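Local coordinates for glycoside Hydrolase (Bacteroides plebeius, PDB 5T3B), which belongs to glycoside hydrolase family 50 and probably hydrolyses glycosidic bonds in polysaccharides, as do its agarose-degrading relatives, at residues Ser82-Gly87 with Glu117-Tyr122; Glu389-Gly394 with Val436-Leu441. One frame throughout, in Å; residues are numbered along the deposited sequence.

Contact 1 (Ser82-Gly87 with Glu117-Tyr122); sequences SVNKYG and EGYPYY
Tyr-86 meets Glu-117 at one end and Tyr-121 at the other. Its ring presents an edge to the carboxylate, with CE2 3.8 Å from Glu-117 OE2 and the two flat groups turned 80° apart. Its carbonyl O approaches the other tyrosine ring obliquely, 3.3 Å from Tyr-121 CE1, while Gly-87 O, hydrogen-bonded to Tyr-473 OH and Arg-124 NH2, lies near the plane of that ring at its edge, 3.8 Å from CD1. Between these, the amide ND2 of Asn-84 sits obliquely against the Tyr-119 ring, 3.7 Å from CD2.

Water joins the polar ends. One molecule accepts from Asn-84 ND2 and donates to Glu-117 OE1. A second donates to Glu-117 OE2 at 2.6 Å, lies 2.7 Å from Tyr-86 OH and takes a weak bond from Lys-85 NZ; the lysine and OE2 are too far apart for a salt bridge.

Further out, Asp-115 accepts a bond from Asn-84 ND2, and Tyr-121 OH pairs with Ser-163. Asn-84 CG lies between the backbone N and the carbonyl carbon (chi1 70°), which lets OD1 reach Tyr-86 N at 3.0 Å in a bent bond from above the carbonyl plane, an Asx turn. OD1 also accepts from Ser-88 N. Combined with a type I beta turn from Asn-84 to Gly-87, this turn, in the loop after helix 76-82, is set against the start of strand 120-126.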
loop_
_atom_site.group_PDB
_atom_site.type_symbol
_atom_site.label_atom_id
_atom_site.label_comp_id
_atom_site.label_asym_id
_atom_site.label_seq_id
_atom_site.Cartn_x
_atom_site.Cartn_y
_atom_site.Cartn_z
ATOM N N SER A 82 25.457 -1.861 -0.010
ATOM C CA SER A 82 25.054 -0.504 0.409
ATOM C C SER A 82 23.945 -0.445 1.424
ATOM O O SER A 82 23.694 0.613 2.002
ATOM C CB SER A 82 24.611 0.304 -0.795
ATOM O OG SER A 82 23.368 -0.084 -1.352
ATOM N N VAL A 83 23.318 -1.600 1.644
ATOM C CA VAL A 83 22.210 -1.719 2.546
ATOM C C VAL A 83 22.461 -2.720 3.651
ATOM O O VAL A 83 23.296 -3.630 3.487
ATOM C CB VAL A 83 20.865 -1.993 1.829
ATOM C CG1 VAL A 83 20.449 -0.867 0.906
ATOM C CG2 VAL A 83 20.910 -3.322 1.110
ATOM N N ASN A 84 21.755 -2.553 4.765
ATOM C CA ASN A 84 21.823 -3.517 5.818
ATOM C C ASN A 84 20.829 -4.672 5.666
ATOM O O ASN A 84 20.186 -4.816 4.610
ATOM C CB ASN A 84 21.725 -2.872 7.187
ATOM C CG ASN A 84 20.334 -2.324 7.485
ATOM O OD1 ASN A 84 19.365 -2.628 6.780
ATOM N ND2 ASN A 84 20.210 -1.591 8.591
ATOM N N LYS A 85 20.717 -5.537 6.677
ATOM C CA LYS A 85 19.905 -6.736 6.545
ATOM C C LYS A 85 18.390 -6.468 6.299
ATOM O O LYS A 85 17.686 -7.346 5.839
ATOM C CB LYS A 85 20.097 -7.616 7.752
ATOM C CG LYS A 85 19.484 -7.086 9.003
ATOM C CD LYS A 85 19.802 -8.038 10.129
ATOM C CE LYS A 85 19.195 -7.548 11.363
ATOM N NZ LYS A 85 19.510 -8.424 12.539
ATOM N N TYR A 86 17.977 -5.246 6.674
ATOM C CA TYR A 86 16.600 -4.822 6.474
ATOM C C TYR A 86 16.355 -4.194 5.094
ATOM O O TYR A 86 15.218 -3.928 4.735
ATOM C CB TYR A 86 16.165 -3.824 7.557
ATOM C CG TYR A 86 16.232 -4.376 8.983
ATOM C CD1 TYR A 86 15.295 -5.234 9.435
ATOM C CD2 TYR A 86 17.260 -3.999 9.840
ATOM C CE1 TYR A 86 15.344 -5.676 10.768
ATOM C CE2 TYR A 86 17.336 -4.479 11.134
ATOM C CZ TYR A 86 16.407 -5.298 11.578
ATOM O OH TYR A 86 16.440 -5.803 12.899
ATOM N N GLY A 87 17.426 -3.928 4.335
ATOM C CA GLY A 87 17.324 -3.162 3.137
ATOM C C GLY A 87 17.406 -1.658 3.305
ATOM O O GLY A 87 17.114 -0.904 2.366
ATOM N N GLU A 117 17.522 -0.445 14.044
ATOM C CA GLU A 117 18.865 0.110 14.322
ATOM C C GLU A 117 18.992 1.584 13.958
ATOM O O GLU A 117 20.046 2.147 14.103
ATOM C CB GLU A 117 19.899 -0.722 13.588
ATOM C CG GLU A 117 19.953 -2.135 14.083
ATOM C CD GLU A 117 20.937 -3.020 13.321
ATOM O OE1 GLU A 117 22.105 -2.558 13.074
ATOM O OE2 GLU A 117 20.590 -4.199 13.059
ATOM N N GLY A 118 17.896 2.199 13.521
ATOM C CA GLY A 118 17.915 3.586 13.204
ATOM C C GLY A 118 18.198 3.968 11.754
ATOM O O GLY A 118 18.202 5.155 11.403
ATOM N N TYR A 119 18.379 2.967 10.872
ATOM C CA TYR A 119 18.691 3.271 9.509
ATOM C C TYR A 119 17.416 3.469 8.677
ATOM O O TYR A 119 16.399 2.819 8.948
ATOM C CB TYR A 119 19.563 2.192 8.896
ATOM C CG TYR A 119 20.913 2.107 9.511
ATOM C CD1 TYR A 119 21.993 2.802 8.969
ATOM C CD2 TYR A 119 21.120 1.342 10.644
ATOM C CE1 TYR A 119 23.235 2.748 9.581
ATOM C CE2 TYR A 119 22.342 1.309 11.254
ATOM C CZ TYR A 119 23.380 1.995 10.734
ATOM O OH TYR A 119 24.620 1.913 11.345
ATOM N N PRO A 120 17.494 4.372 7.711
ATOM C CA PRO A 120 16.295 4.668 6.902
ATOM C C PRO A 120 15.988 3.486 5.939
ATOM O O PRO A 120 16.843 3.130 5.122
ATOM C CB PRO A 120 16.683 5.929 6.112
ATOM C CG PRO A 120 18.166 5.854 6.036
ATOM C CD PRO A 120 18.628 5.216 7.302
ATOM N N TYR A 121 14.772 2.972 6.039
ATOM C CA TYR A 121 14.309 1.896 5.203
ATOM C C TYR A 121 13.268 2.442 4.260
ATOM O O TYR A 121 12.135 2.711 4.693
ATOM C CB TYR A 121 13.701 0.742 6.024
ATOM C CG TYR A 121 13.052 -0.321 5.180
ATOM C CD1 TYR A 121 13.742 -0.878 4.093
ATOM C CD2 TYR A 121 11.734 -0.695 5.392
ATOM C CE1 TYR A 121 13.148 -1.762 3.239
ATOM C CE2 TYR A 121 11.120 -1.615 4.531
ATOM C CZ TYR A 121 11.829 -2.141 3.471
ATOM O OH TYR A 121 11.227 -2.999 2.565
ATOM N N TYR A 122 13.587 2.579 2.992
ATOM C CA TYR A 122 12.632 2.971 1.987
ATOM C C TYR A 122 11.835 1.737 1.639
ATOM O O TYR A 122 12.397 0.729 1.189
ATOM C CB TYR A 122 13.303 3.606 0.768
ATOM C CG TYR A 122 12.284 4.299 -0.092
ATOM C CD1 TYR A 122 11.808 5.548 0.229
ATOM C CD2 TYR A 122 11.671 3.648 -1.165
ATOM C CE1 TYR A 122 10.819 6.156 -0.507
ATOM C CE2 TYR A 122 10.648 4.258 -1.879
ATOM C CZ TYR A 122 10.234 5.538 -1.564
ATOM O OH TYR A 122 9.241 6.131 -2.281
HETATM O O HOH W 1 22.806 -1.943 10.212
HETATM O O HOH W 2 18.826 -5.775 14.186
#

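Contact 2 (Glu389-Gly394 with Val436-Leu441); sequences EFYTKG and VFFKYL. With EDO (1,2-ethanediol), chain G.
Here the end of strand 432-437 meets the interrupted middle of its parallel neighbour 385-394, and Phe-438 N donates to Phe-390 O at 3.1 Å in a nearly straight bond (172°). Just before it, Glu-389 CA makes a CA-H...O contact with Val-436 O.

The glutamate side chain runs alongside Phe-438, and its carboxylate stacks over one face of the ring with the planes 20° apart; Glu-389 CD is 3.6 Å from Phe-438 CD1. Lys-439 CB lies over the centre of the opposite face, so the phenyl is sandwiched. Arg-336, by a salt bridge to OE2, and Tyr-363, by a hydrogen bond to OE1, fix the carboxylate.

The run of parallel strands around this pair fits the (beta/alpha)8 barrel of family 50 and its clan, whose active sites open at the C-terminal ends of the strands. A cis peptide joins Phe-438 to Lys-439.

Toward helix 412-427 the packing is aromatic. Phe-437 CB starts away from the other strand, but CG anti to the backbone N (chi1 -175°) brings the ring back, its edge toward the face of Phe-390 in a T-shaped pair, centroids 5.8 Å apart; Phe-437 CZ also rests 3.7 Å from Tyr-391 CB.

The Tyr-391 ring runs beside Phe-438 at an oblique tilt, Tyr-391 CE1 3.7 Å from Phe-438 CD2, and Tyr-391 CB makes a tight contact of 3.0 Å with Phe-438 O. Tyr-391 OH and O1 of an ethanediol, probably from the crystallisation liquor, share a hydrogen bond of 2.7 Å; the ethanediol also bonds to Ala-405 N.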
loop_
_atom_site.group_PDB
_atom_site.type_symbol
_atom_site.label_atom_id
_atom_site.label_comp_id
_atom_site.label_asym_id
_atom_site.label_seq_id
_atom_site.Cartn_x
_atom_site.Cartn_y
_atom_site.Cartn_z
ATOM N N GLU A 389 -0.553 -0.908 -3.124
ATOM C CA GLU A 389 -0.753 -1.722 -4.316
ATOM C C GLU A 389 -0.628 -0.834 -5.547
ATOM O O GLU A 389 -1.176 0.262 -5.567
ATOM C CB GLU A 389 -2.162 -2.345 -4.414
ATOM C CG GLU A 389 -2.574 -3.278 -3.310
ATOM C CD GLU A 389 -3.927 -3.868 -3.432
ATOM O OE1 GLU A 389 -4.567 -3.825 -4.498
ATOM O OE2 GLU A 389 -4.384 -4.456 -2.388
ATOM N N PHE A 390 0.031 -1.374 -6.578
ATOM C CA PHE A 390 0.061 -0.819 -7.909
ATOM C C PHE A 390 0.668 -1.931 -8.799
ATOM O O PHE A 390 1.415 -2.766 -8.301
ATOM C CB PHE A 390 0.835 0.475 -8.015
ATOM C CG PHE A 390 2.325 0.322 -7.934
ATOM C CD1 PHE A 390 2.927 0.005 -6.705
ATOM C CD2 PHE A 390 3.143 0.525 -9.025
ATOM C CE1 PHE A 390 4.300 -0.183 -6.626
ATOM C CE2 PHE A 390 4.516 0.361 -8.925
ATOM C CZ PHE A 390 5.116 0.001 -7.735
ATOM N N TYR A 391 0.305 -1.925 -10.095
ATOM C CA TYR A 391 0.894 -2.823 -11.086
ATOM C C TYR A 391 0.339 -2.502 -12.450
ATOM O O TYR A 391 -0.645 -1.783 -12.582
ATOM C CB TYR A 391 0.594 -4.320 -10.779
ATOM C CG TYR A 391 -0.823 -4.738 -10.853
ATOM C CD1 TYR A 391 -1.759 -4.469 -9.848
ATOM C CD2 TYR A 391 -1.317 -5.439 -11.949
ATOM C CE1 TYR A 391 -3.062 -4.852 -9.950
ATOM C CE2 TYR A 391 -2.620 -5.788 -12.034
ATOM C CZ TYR A 391 -3.514 -5.480 -11.061
ATOM O OH TYR A 391 -4.870 -5.831 -11.178
ATOM N N THR A 392 0.960 -3.127 -13.455
ATOM C CA THR A 392 0.402 -3.331 -14.783
ATOM C C THR A 392 0.463 -4.781 -15.147
ATOM O O THR A 392 1.209 -5.557 -14.528
ATOM C CB THR A 392 1.118 -2.493 -15.852
ATOM O OG1 THR A 392 2.487 -2.876 -15.935
ATOM C CG2 THR A 392 0.984 -1.007 -15.566
ATOM N N LYS A 393 -0.325 -5.130 -16.185
ATOM C CA LYS A 393 -0.408 -6.505 -16.712
ATOM C C LYS A 393 0.194 -6.487 -18.111
ATOM O O LYS A 393 0.005 -5.545 -18.876
ATOM C CB LYS A 393 -1.888 -6.866 -16.905
ATOM C CG LYS A 393 -2.751 -6.777 -15.681
ATOM C CD LYS A 393 -4.254 -6.722 -16.040
ATOM C CE LYS A 393 -5.177 -6.489 -14.864
ATOM N NZ LYS A 393 -6.565 -6.338 -15.417
ATOM N N GLY A 394 0.816 -7.587 -18.505
ATOM C CA GLY A 394 1.395 -7.733 -19.855
ATOM C C GLY A 394 0.525 -8.527 -20.808
ATOM O O GLY A 394 0.161 -9.679 -20.540
ATOM N N VAL A 436 4.510 -0.955 -2.415
ATOM C CA VAL A 436 4.361 -2.389 -2.506
ATOM C C VAL A 436 3.796 -2.730 -3.843
ATOM O O VAL A 436 2.709 -2.258 -4.201
ATOM C CB VAL A 436 3.447 -2.939 -1.375
ATOM C CG1 VAL A 436 3.334 -4.453 -1.445
ATOM C CG2 VAL A 436 3.888 -2.457 -0.026
ATOM N N PHE A 437 4.525 -3.564 -4.584
ATOM C CA PHE A 437 4.042 -4.054 -5.869
ATOM C C PHE A 437 3.029 -5.167 -5.633
ATOM O O PHE A 437 3.243 -6.069 -4.835
ATOM C CB PHE A 437 5.198 -4.584 -6.687
ATOM C CG PHE A 437 4.796 -5.008 -8.105
ATOM C CD1 PHE A 437 4.500 -6.335 -8.393
ATOM C CD2 PHE A 437 4.708 -4.083 -9.128
ATOM C CE1 PHE A 437 4.145 -6.722 -9.667
ATOM C CE2 PHE A 437 4.360 -4.451 -10.419
ATOM C CZ PHE A 437 4.036 -5.762 -10.660
ATOM N N PHE A 438 1.862 -5.059 -6.298
ATOM C CA PHE A 438 0.829 -6.046 -6.214
ATOM C C PHE A 438 0.867 -6.845 -7.491
ATOM O O PHE A 438 0.510 -6.314 -8.543
ATOM C CB PHE A 438 -0.534 -5.372 -6.009
ATOM C CG PHE A 438 -1.685 -6.309 -5.841
ATOM C CD1 PHE A 438 -2.063 -6.740 -4.588
ATOM C CD2 PHE A 438 -2.372 -6.833 -6.917
ATOM C CE1 PHE A 438 -3.079 -7.648 -4.387
ATOM C CE2 PHE A 438 -3.420 -7.702 -6.730
ATOM C CZ PHE A 438 -3.771 -8.107 -5.482
ATOM N N LYS A 439 1.383 -8.099 -7.493
ATOM C CA LYS A 439 1.646 -8.965 -6.349
ATOM C C LYS A 439 2.696 -9.984 -6.710
ATOM O O LYS A 439 3.266 -9.968 -7.786
ATOM C CB LYS A 439 0.348 -9.587 -5.817
ATOM C CG LYS A 439 -0.347 -10.485 -6.814
ATOM C CD LYS A 439 -1.622 -11.109 -6.207
ATOM C CE LYS A 439 -2.548 -11.760 -7.194
ATOM N NZ LYS A 439 -2.117 -13.140 -7.532
ATOM N N TYR A 440 2.944 -10.881 -5.738
ATOM C CA TYR A 440 3.975 -11.901 -5.898
ATOM C C TYR A 440 3.777 -12.762 -7.159
ATOM O O TYR A 440 4.662 -12.793 -7.999
ATOM C CB TYR A 440 3.967 -12.741 -4.609
ATOM C CG TYR A 440 4.876 -13.932 -4.573
ATOM C CD1 TYR A 440 6.224 -13.858 -4.923
ATOM C CD2 TYR A 440 4.382 -15.157 -4.156
ATOM C CE1 TYR A 440 7.026 -14.969 -4.889
ATOM C CE2 TYR A 440 5.208 -16.295 -4.082
ATOM C CZ TYR A 440 6.521 -16.167 -4.478
ATOM O OH TYR A 440 7.309 -17.307 -4.453
ATOM N N LEU A 441 2.634 -13.450 -7.241
ATOM C CA LEU A 441 2.347 -14.355 -8.350
ATOM C C LEU A 441 1.211 -13.909 -9.212
ATOM O O LEU A 441 0.266 -13.277 -8.754
ATOM C CB LEU A 441 1.917 -15.765 -7.824
ATOM C CG LEU A 441 2.942 -16.471 -7.002
ATOM C CD1 LEU A 441 2.412 -17.685 -6.349
ATOM C CD2 LEU A 441 4.150 -16.820 -7.761
HETATM C C1 EDO G . -6.210 -5.594 -7.792
HETATM O O1 EDO G . -6.088 -6.357 -8.870
HETATM C C2 EDO G . -6.760 -4.271 -8.231
HETATM O O2 EDO G . -8.103 -4.308 -8.800
#

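In the fold
Contact 1 closes along the chain before contact 2 opens, and their centres lie about 24 Å apart, with about 8 Å between their nearest atoms. They are related through the strands: 120-126, which carries part of contact 1, runs parallel to and beside 432-437, which in turn pairs with 385-394 in contact 2. A backbone hydrogen bond between Gly-125 and Phe-437 links the neighbouring strands directly. This pairing joins early and late parts of the chain, consistent with closure of a barrel. Contact 1, partly buried, sets the turn at 84-87 against the start of strand 120-126, whereas contact 2 lies buried where strand 432-437 ends beside the middle of 385-394.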